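Local coordinates for LPS-assembly lipoprotein LptE (Acinetobacter baumannii, PDB 5TSE) that probably works with LptD to assemble lipopolysaccharide at the surface of the outer membrane and may itself bind lipopolysaccharide, at residues E19-L27 with V50-P58; E69-T77 with E114-L125. All coordinates share one frame; numbering follows the deposited sequence.

Overall arrangement
Both contacts are built on one mixed sheet, and their centres lie about 14 Å apart. Contact 1 comes first along the chain and joins the end of strand 15-19 and the start of helix 25-37 to strand 49-64. Contact 2 follows in series and packs helix 110-134 against strand 68-81. Strands 49-64 and 68-81 are consecutive antiparallel neighbours, so the two contacts meet directly, for example through Thr57 N and Thr75 O, 2.9 Å apart. The start of helix 25-37 and helix 110-134 also touch each other. Together the contacts hold both helices on the same sheet, in a single alpha/beta core that lies within the lipopolysaccharide-assembly family region.

Contact 1: residues E19-L27 with V50-P58; sequences ELPAKTDDL and VLRVLEYTP. With FMT (formic acid), chain D.
The strand-to-helix connection of a beta-alpha-beta crossover (strand 15-19, helix 25-37, strand 41-42) is set here against the other parallel neighbour, strand 49-64, where Glu19 pairs with Arg52. Glu19 N donates to Leu51 O at 3.0 Å, and Glu19 O accepts from Val53 N at 2.9 Å, so the backbone of Glu19 reaches the residues before and after Arg52. The side chains of this pair run alongside each other in the same direction. Glu19 OE1 rests 3.1 Å from Arg52 CD, on the aliphatic part of the arginine, while Arg52 NE forms its salt bridge with Glu81; the two charges are near but not bonded.

Beyond the bridge, the Pro21 ring crosses Val53 at about a right angle and also touches Tyr56 CB. Tyr56 is the hub of the second half of the contact. Thr24 lays its methyl CG2 over one face of the ring, 3.5 Å from the centroid and 11° off the normal, a CH-pi contact. The chi1 of Thr24, 55°, turns OG1 back to Pro21 O, a 2.6 Å hydrogen bond within the connection. This Thr24 occupies the N-cap position but gives the helix no side-chain capping bond. Leu27 CD2 meets the same ring at its edge, 3.6 Å from Tyr56 CE2. A water accepts from Leu27 N at 2.7 Å and is hydrogen-bonded to Tyr56 OH at 2.8 Å, linking an amide of the first helical turn to the strand.

Strand 49-64 carries a classic beta bulge at Leu54 and Glu55, both facing Thr77. From the same strand Val53 packs on Val76 and Tyr56 on Leu74 of strand 68-81, while Leu27 extends to Ile122 and Ala126 of helix 110-134.

Contact 2: residues E69-T77 with E114-L125; sequences EVLLRLTVT and ESYLQRIVIDDL. With FMT (formic acid), chain D.
The carboxylate of Glu114 is gripped from two strands as it crosses over Val70: OE1 makes a salt bridge with Arg60 NE, OE2 a hydrogen bond with Tyr100 OH, and OE2 also lies 3.6 Å from Val70 CG1. Arg60 belongs to strand 49-64 and Tyr100 to strand 92-101, the neighbours flanking strand 68-81, so this one acid ties the helix across the strand beneath it. The arrangement is helix-on-sheet packing of an alpha/beta fold. The axes of strand 69-77 and helix 114-125 approach to 8.4 Å and run in nearly the same direction, 26° apart.

Between the two segments the contact is largely apolar, made by a stripe of helix residues spaced three and four apart. Leu72 sends CD1 into the groove between turns, where it meets Leu117 CB at 3.7 Å, the carbonyl oxygen of Glu114 and the CG of Gln118. With chi1 of -55°, its CG is anti to the carbonyl carbon, and the branch leans toward the N-terminal end of the helical segment. One turn on, Val121 divides its methyls: CG2 touches the backbone, 3.6 Å from Leu72 O, and CG1 sits 3.5 Å from Leu74 CB. Leu74 in turn puts CD2 against Ile122 CG1, itself in contact with Asp26 and Leu27 of helix 25-37.

Thr75 and Thr77 lie on the other face of the strand, where Thr77 OG1 donates to O1 of a formic acid molecule, probably from the crystallisation liquor, at 2.6 Å. The same molecule also accepts from Thr57 OG1. On the helix side the contact closes with Leu125, whose CD2 touches two strand residues, 3.6 Å from Leu74 CG and 3.4 Å from Val76 CG2.

Contact 1: residues E19-L27 with V50-P58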
# COMPACT_ATOMS: atom_id res chain seq x y z
N GLU A 19 2.49 -2.12 -11.40
CA GLU A 19 1.59 -3.14 -11.84
C GLU A 19 0.72 -3.38 -10.61
O GLU A 19 1.20 -3.86 -9.59
CB GLU A 19 2.29 -4.42 -12.24
CG GLU A 19 1.28 -5.42 -12.78
CD GLU A 19 1.85 -6.79 -13.04
OE1 GLU A 19 3.08 -6.93 -13.00
OE2 GLU A 19 1.06 -7.72 -13.28
N LEU A 20 -0.56 -3.04 -10.74
CA LEU A 20 -1.51 -3.14 -9.66
C LEU A 20 -2.73 -3.88 -10.13
O LEU A 20 -3.05 -3.81 -11.30
CB LEU A 20 -1.96 -1.75 -9.26
CG LEU A 20 -0.87 -0.76 -8.86
CD1 LEU A 20 -1.42 0.64 -8.65
CD2 LEU A 20 -0.17 -1.25 -7.61
N PRO A 21 -3.43 -4.58 -9.21
CA PRO A 21 -4.67 -5.21 -9.63
C PRO A 21 -5.69 -4.14 -9.98
O PRO A 21 -5.48 -2.95 -9.71
CB PRO A 21 -5.14 -5.99 -8.38
CG PRO A 21 -4.03 -5.93 -7.39
CD PRO A 21 -3.09 -4.84 -7.80
N ALA A 22 -6.80 -4.56 -10.56
CA ALA A 22 -7.86 -3.65 -10.94
C ALA A 22 -8.52 -3.06 -9.70
O ALA A 22 -8.44 -3.62 -8.60
CB ALA A 22 -8.90 -4.37 -11.81
N LYS A 23 -9.16 -1.92 -9.90
CA LYS A 23 -9.86 -1.23 -8.83
C LYS A 23 -8.96 -0.91 -7.63
O LYS A 23 -9.26 -1.25 -6.49
CB LYS A 23 -11.13 -2.02 -8.43
CG LYS A 23 -12.08 -2.16 -9.61
CD LYS A 23 -13.40 -2.82 -9.28
CE LYS A 23 -14.30 -2.79 -10.51
NZ LYS A 23 -15.64 -3.39 -10.31
N THR A 24 -7.85 -0.24 -7.94
CA THR A 24 -6.88 0.22 -6.96
C THR A 24 -6.45 1.65 -7.34
O THR A 24 -5.33 2.06 -7.05
CB THR A 24 -5.64 -0.70 -6.89
OG1 THR A 24 -5.07 -0.83 -8.20
CG2 THR A 24 -6.00 -2.07 -6.36
N ASP A 25 -7.34 2.39 -8.00
CA ASP A 25 -7.04 3.75 -8.45
C ASP A 25 -6.57 4.65 -7.31
O ASP A 25 -5.54 5.33 -7.43
CB ASP A 25 -8.25 4.37 -9.16
CG ASP A 25 -8.62 3.66 -10.46
OD1 ASP A 25 -7.73 3.06 -11.11
OD2 ASP A 25 -9.79 3.74 -10.86
N ASP A 26 -7.30 4.64 -6.21
CA ASP A 26 -6.94 5.47 -5.06
C ASP A 26 -5.51 5.17 -4.60
O ASP A 26 -4.74 6.08 -4.34
CB ASP A 26 -7.94 5.28 -3.91
CG ASP A 26 -9.33 5.84 -4.24
OD1 ASP A 26 -9.42 6.82 -5.01
OD2 ASP A 26 -10.35 5.31 -3.72
N LEU A 27 -5.13 3.89 -4.53
CA LEU A 27 -3.77 3.56 -4.10
C LEU A 27 -2.78 3.99 -5.17
O LEU A 27 -1.74 4.57 -4.84
CB LEU A 27 -3.59 2.06 -3.85
CG LEU A 27 -2.23 1.60 -3.29
CD1 LEU A 27 -1.96 2.20 -1.92
CD2 LEU A 27 -2.17 0.09 -3.20
N VAL A 50 9.85 -2.81 -11.86
CA VAL A 50 8.42 -2.89 -11.78
C VAL A 50 8.01 -3.22 -10.36
O VAL A 50 8.43 -4.22 -9.80
CB VAL A 50 7.86 -3.98 -12.72
CG1 VAL A 50 6.35 -4.12 -12.55
CG2 VAL A 50 8.23 -3.68 -14.18
N LEU A 51 7.17 -2.36 -9.81
CA LEU A 51 6.61 -2.53 -8.49
C LEU A 51 5.31 -3.28 -8.67
O LEU A 51 4.30 -2.68 -9.01
CB LEU A 51 6.37 -1.16 -7.85
CG LEU A 51 5.61 -1.11 -6.53
CD1 LEU A 51 6.11 -2.14 -5.55
CD2 LEU A 51 5.71 0.30 -5.95
N ARG A 52 5.36 -4.60 -8.48
CA ARG A 52 4.19 -5.45 -8.62
C ARG A 52 3.49 -5.66 -7.30
O ARG A 52 4.10 -6.13 -6.33
CB ARG A 52 4.54 -6.82 -9.23
CG ARG A 52 3.31 -7.68 -9.53
CD ARG A 52 3.56 -8.76 -10.59
NE ARG A 52 4.06 -10.06 -10.13
CZ ARG A 52 3.36 -11.21 -10.10
NH1 ARG A 52 3.95 -12.32 -9.68
NH2 ARG A 52 2.09 -11.27 -10.50
N VAL A 53 2.22 -5.26 -7.25
CA VAL A 53 1.37 -5.47 -6.10
C VAL A 53 0.66 -6.74 -6.46
O VAL A 53 -0.17 -6.73 -7.35
CB VAL A 53 0.34 -4.33 -5.87
CG1 VAL A 53 -0.74 -4.77 -4.88
CG2 VAL A 53 1.06 -3.10 -5.37
N LEU A 54 1.01 -7.84 -5.79
CA LEU A 54 0.39 -9.13 -6.08
C LEU A 54 -0.98 -9.28 -5.43
O LEU A 54 -1.87 -9.93 -5.99
CB LEU A 54 1.27 -10.30 -5.64
CG LEU A 54 2.61 -10.47 -6.35
CD1 LEU A 54 3.58 -9.37 -5.95
CD2 LEU A 54 3.21 -11.85 -6.05
N GLU A 55 -1.11 -8.71 -4.24
CA GLU A 55 -2.36 -8.78 -3.49
C GLU A 55 -2.71 -7.44 -2.88
O GLU A 55 -1.87 -6.78 -2.29
CB GLU A 55 -2.27 -9.83 -2.39
CG GLU A 55 -2.19 -11.27 -2.87
CD GLU A 55 -3.48 -11.74 -3.53
OE1 GLU A 55 -3.42 -12.75 -4.28
OE2 GLU A 55 -4.54 -11.12 -3.32
N TYR A 56 -3.95 -7.04 -3.06
CA TYR A 56 -4.51 -5.82 -2.51
C TYR A 56 -5.77 -6.35 -1.87
O TYR A 56 -6.68 -6.78 -2.57
CB TYR A 56 -4.81 -4.84 -3.64
CG TYR A 56 -5.51 -3.57 -3.23
CD1 TYR A 56 -6.89 -3.49 -3.20
CD2 TYR A 56 -4.78 -2.43 -2.92
CE1 TYR A 56 -7.53 -2.31 -2.86
CE2 TYR A 56 -5.41 -1.25 -2.57
CZ TYR A 56 -6.78 -1.20 -2.54
OH TYR A 56 -7.40 -0.04 -2.20
N THR A 57 -5.82 -6.34 -0.55
CA THR A 57 -6.96 -6.90 0.16
C THR A 57 -7.53 -5.94 1.22
O THR A 57 -6.90 -5.74 2.26
CB THR A 57 -6.55 -8.23 0.83
OG1 THR A 57 -5.89 -9.07 -0.14
CG2 THR A 57 -7.77 -8.96 1.40
N PRO A 58 -8.68 -5.31 0.94
CA PRO A 58 -9.31 -4.45 1.93
C PRO A 58 -10.12 -5.35 2.84
O PRO A 58 -10.46 -6.45 2.45
CB PRO A 58 -10.23 -3.55 1.12
CG PRO A 58 -10.55 -4.34 -0.10
CD PRO A 58 -9.42 -5.30 -0.34
C FMT D . -2.82 -10.17 0.98
O1 FMT D . -1.61 -10.15 0.86
O2 FMT D . -3.50 -9.05 0.73
O HOH W 1 -7.00 1.90 -4.21

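Contact 2: residues E69-T77 with E114-L125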
# COMPACT_ATOMS: atom_id res chain seq x y z
N GLU A 69 -16.56 -2.92 17.84
CA GLU A 69 -15.63 -2.11 17.07
C GLU A 69 -15.54 -2.44 15.57
O GLU A 69 -15.39 -3.61 15.19
CB GLU A 69 -14.26 -2.26 17.73
CG GLU A 69 -13.09 -1.61 17.02
CD GLU A 69 -11.83 -1.61 17.87
OE1 GLU A 69 -11.91 -1.17 19.04
OE2 GLU A 69 -10.76 -1.99 17.36
N VAL A 70 -15.61 -1.41 14.73
CA VAL A 70 -15.48 -1.56 13.29
C VAL A 70 -14.05 -1.22 12.89
O VAL A 70 -13.64 -0.08 13.06
CB VAL A 70 -16.43 -0.63 12.51
CG1 VAL A 70 -16.20 -0.74 11.01
CG2 VAL A 70 -17.88 -0.95 12.85
N LEU A 71 -13.31 -2.19 12.35
CA LEU A 71 -11.93 -2.00 11.95
C LEU A 71 -11.75 -2.10 10.43
O LEU A 71 -12.08 -3.12 9.82
CB LEU A 71 -11.02 -2.97 12.71
CG LEU A 71 -9.50 -2.90 12.44
CD1 LEU A 71 -8.69 -3.45 13.59
CD2 LEU A 71 -9.10 -3.58 11.13
N LEU A 72 -11.22 -1.03 9.85
CA LEU A 72 -11.01 -0.92 8.41
C LEU A 72 -9.55 -1.20 8.12
O LEU A 72 -8.67 -0.43 8.51
CB LEU A 72 -11.42 0.48 7.96
CG LEU A 72 -12.87 0.85 8.35
CD1 LEU A 72 -13.13 2.33 8.14
CD2 LEU A 72 -13.90 0.03 7.60
N ARG A 73 -9.28 -2.31 7.45
CA ARG A 73 -7.91 -2.68 7.15
C ARG A 73 -7.65 -2.76 5.66
O ARG A 73 -8.55 -3.06 4.89
CB ARG A 73 -7.60 -4.05 7.75
CG ARG A 73 -6.19 -4.57 7.48
CD ARG A 73 -5.87 -5.90 8.17
NE ARG A 73 -6.19 -5.83 9.59
CZ ARG A 73 -5.47 -5.18 10.51
NH1 ARG A 73 -4.37 -4.48 10.18
NH2 ARG A 73 -5.87 -5.19 11.77
N LEU A 74 -6.39 -2.51 5.30
CA LEU A 74 -5.93 -2.69 3.93
C LEU A 74 -4.60 -3.42 4.04
O LEU A 74 -3.71 -3.02 4.78
CB LEU A 74 -5.79 -1.37 3.18
CG LEU A 74 -5.38 -1.49 1.70
CD1 LEU A 74 -6.17 -2.56 0.95
CD2 LEU A 74 -5.54 -0.14 1.00
N THR A 75 -4.48 -4.52 3.31
CA THR A 75 -3.28 -5.34 3.34
C THR A 75 -2.73 -5.46 1.92
O THR A 75 -3.49 -5.69 0.99
CB THR A 75 -3.63 -6.72 3.90
OG1 THR A 75 -4.18 -6.54 5.22
CG2 THR A 75 -2.42 -7.63 3.94
N VAL A 76 -1.43 -5.29 1.76
CA VAL A 76 -0.80 -5.39 0.43
C VAL A 76 0.50 -6.20 0.43
O VAL A 76 1.36 -6.00 1.29
CB VAL A 76 -0.52 -3.99 -0.20
CG1 VAL A 76 0.34 -4.11 -1.45
CG2 VAL A 76 -1.82 -3.29 -0.54
N THR A 77 0.61 -7.11 -0.53
CA THR A 77 1.82 -7.91 -0.72
C THR A 77 2.41 -7.42 -2.04
O THR A 77 1.71 -7.30 -3.04
CB THR A 77 1.53 -9.42 -0.76
OG1 THR A 77 0.97 -9.83 0.50
CG2 THR A 77 2.82 -10.23 -1.01
N GLU A 114 -16.45 6.15 8.02
CA GLU A 114 -15.72 5.08 7.35
C GLU A 114 -14.98 5.54 6.13
O GLU A 114 -13.80 5.24 6.00
CB GLU A 114 -16.60 3.85 7.07
CG GLU A 114 -16.99 3.17 8.38
CD GLU A 114 -17.71 1.85 8.24
OE1 GLU A 114 -17.57 1.16 7.20
OE2 GLU A 114 -18.39 1.47 9.21
N SER A 115 -15.63 6.28 5.24
CA SER A 115 -14.92 6.76 4.06
C SER A 115 -13.71 7.63 4.48
O SER A 115 -12.68 7.62 3.84
CB SER A 115 -15.87 7.52 3.13
OG SER A 115 -16.47 8.60 3.81
N TYR A 116 -13.87 8.37 5.58
CA TYR A 116 -12.79 9.20 6.16
C TYR A 116 -11.64 8.34 6.64
O TYR A 116 -10.47 8.61 6.32
CB TYR A 116 -13.36 10.02 7.33
CG TYR A 116 -12.37 10.71 8.28
CD1 TYR A 116 -11.83 11.95 7.99
CD2 TYR A 116 -12.07 10.14 9.52
CE1 TYR A 116 -10.98 12.59 8.86
CE2 TYR A 116 -11.20 10.77 10.41
CZ TYR A 116 -10.66 12.00 10.09
OH TYR A 116 -9.82 12.66 10.97
N LEU A 117 -11.95 7.31 7.42
CA LEU A 117 -10.92 6.42 7.93
C LEU A 117 -10.29 5.63 6.78
O LEU A 117 -9.10 5.37 6.83
CB LEU A 117 -11.43 5.52 9.05
CG LEU A 117 -11.84 6.25 10.36
CD1 LEU A 117 -12.59 5.36 11.34
CD2 LEU A 117 -10.66 6.88 11.07
N GLN A 118 -11.06 5.30 5.73
CA GLN A 118 -10.50 4.53 4.59
C GLN A 118 -9.46 5.30 3.81
O GLN A 118 -8.44 4.72 3.41
CB GLN A 118 -11.59 4.02 3.64
CG GLN A 118 -12.40 2.85 4.19
CD GLN A 118 -13.36 2.23 3.17
OE1 GLN A 118 -13.58 2.78 2.07
NE2 GLN A 118 -13.93 1.09 3.52
N ARG A 119 -9.72 6.59 3.56
CA ARG A 119 -8.73 7.45 2.86
C ARG A 119 -7.43 7.55 3.66
O ARG A 119 -6.34 7.56 3.08
CB ARG A 119 -9.30 8.85 2.56
CG ARG A 119 -10.25 8.87 1.36
CD ARG A 119 -10.79 10.26 1.04
NE ARG A 119 -11.93 10.68 1.89
CZ ARG A 119 -11.86 11.34 3.05
NH1 ARG A 119 -12.99 11.65 3.69
NH2 ARG A 119 -10.69 11.69 3.60
N ILE A 120 -7.54 7.57 4.99
CA ILE A 120 -6.35 7.63 5.84
C ILE A 120 -5.56 6.31 5.78
O ILE A 120 -4.33 6.33 5.73
CB ILE A 120 -6.73 8.01 7.29
CG1 ILE A 120 -7.39 9.40 7.30
CG2 ILE A 120 -5.49 8.02 8.19
CD1 ILE A 120 -7.88 9.87 8.64
N VAL A 121 -6.26 5.19 5.70
CA VAL A 121 -5.64 3.85 5.63
C VAL A 121 -4.85 3.68 4.33
O VAL A 121 -3.70 3.23 4.35
CB VAL A 121 -6.69 2.71 5.79
CG1 VAL A 121 -6.14 1.36 5.34
CG2 VAL A 121 -7.21 2.65 7.23
N ILE A 122 -5.48 4.00 3.21
CA ILE A 122 -4.84 3.91 1.90
C ILE A 122 -3.59 4.78 1.87
O ILE A 122 -2.51 4.33 1.51
CB ILE A 122 -5.80 4.34 0.77
CG1 ILE A 122 -6.91 3.30 0.64
CG2 ILE A 122 -5.06 4.48 -0.56
CD1 ILE A 122 -8.01 3.66 -0.34
N ASP A 123 -3.75 6.03 2.30
CA ASP A 123 -2.65 6.99 2.35
C ASP A 123 -1.49 6.44 3.20
O ASP A 123 -0.35 6.39 2.75
CB ASP A 123 -3.13 8.30 2.94
CG ASP A 123 -2.13 9.39 2.81
OD1 ASP A 123 -1.82 9.76 1.66
OD2 ASP A 123 -1.66 9.90 3.85
N ASP A 124 -1.82 5.99 4.42
CA ASP A 124 -0.85 5.40 5.36
C ASP A 124 -0.10 4.29 4.66
O ASP A 124 1.14 4.28 4.63
CB ASP A 124 -1.63 4.88 6.61
CG ASP A 124 -0.74 4.16 7.67
OD1 ASP A 124 0.34 3.62 7.33
OD2 ASP A 124 -1.15 4.10 8.85
N LEU A 125 -0.83 3.37 4.04
CA LEU A 125 -0.21 2.25 3.36
C LEU A 125 0.66 2.70 2.17
O LEU A 125 1.73 2.16 1.98
CB LEU A 125 -1.25 1.21 2.92
CG LEU A 125 -0.69 -0.08 2.32
CD1 LEU A 125 0.36 -0.70 3.25
CD2 LEU A 125 -1.79 -1.07 2.04
C FMT D . -2.82 -10.17 0.98
O1 FMT D . -1.61 -10.15 0.86
O2 FMT D . -3.50 -9.05 0.73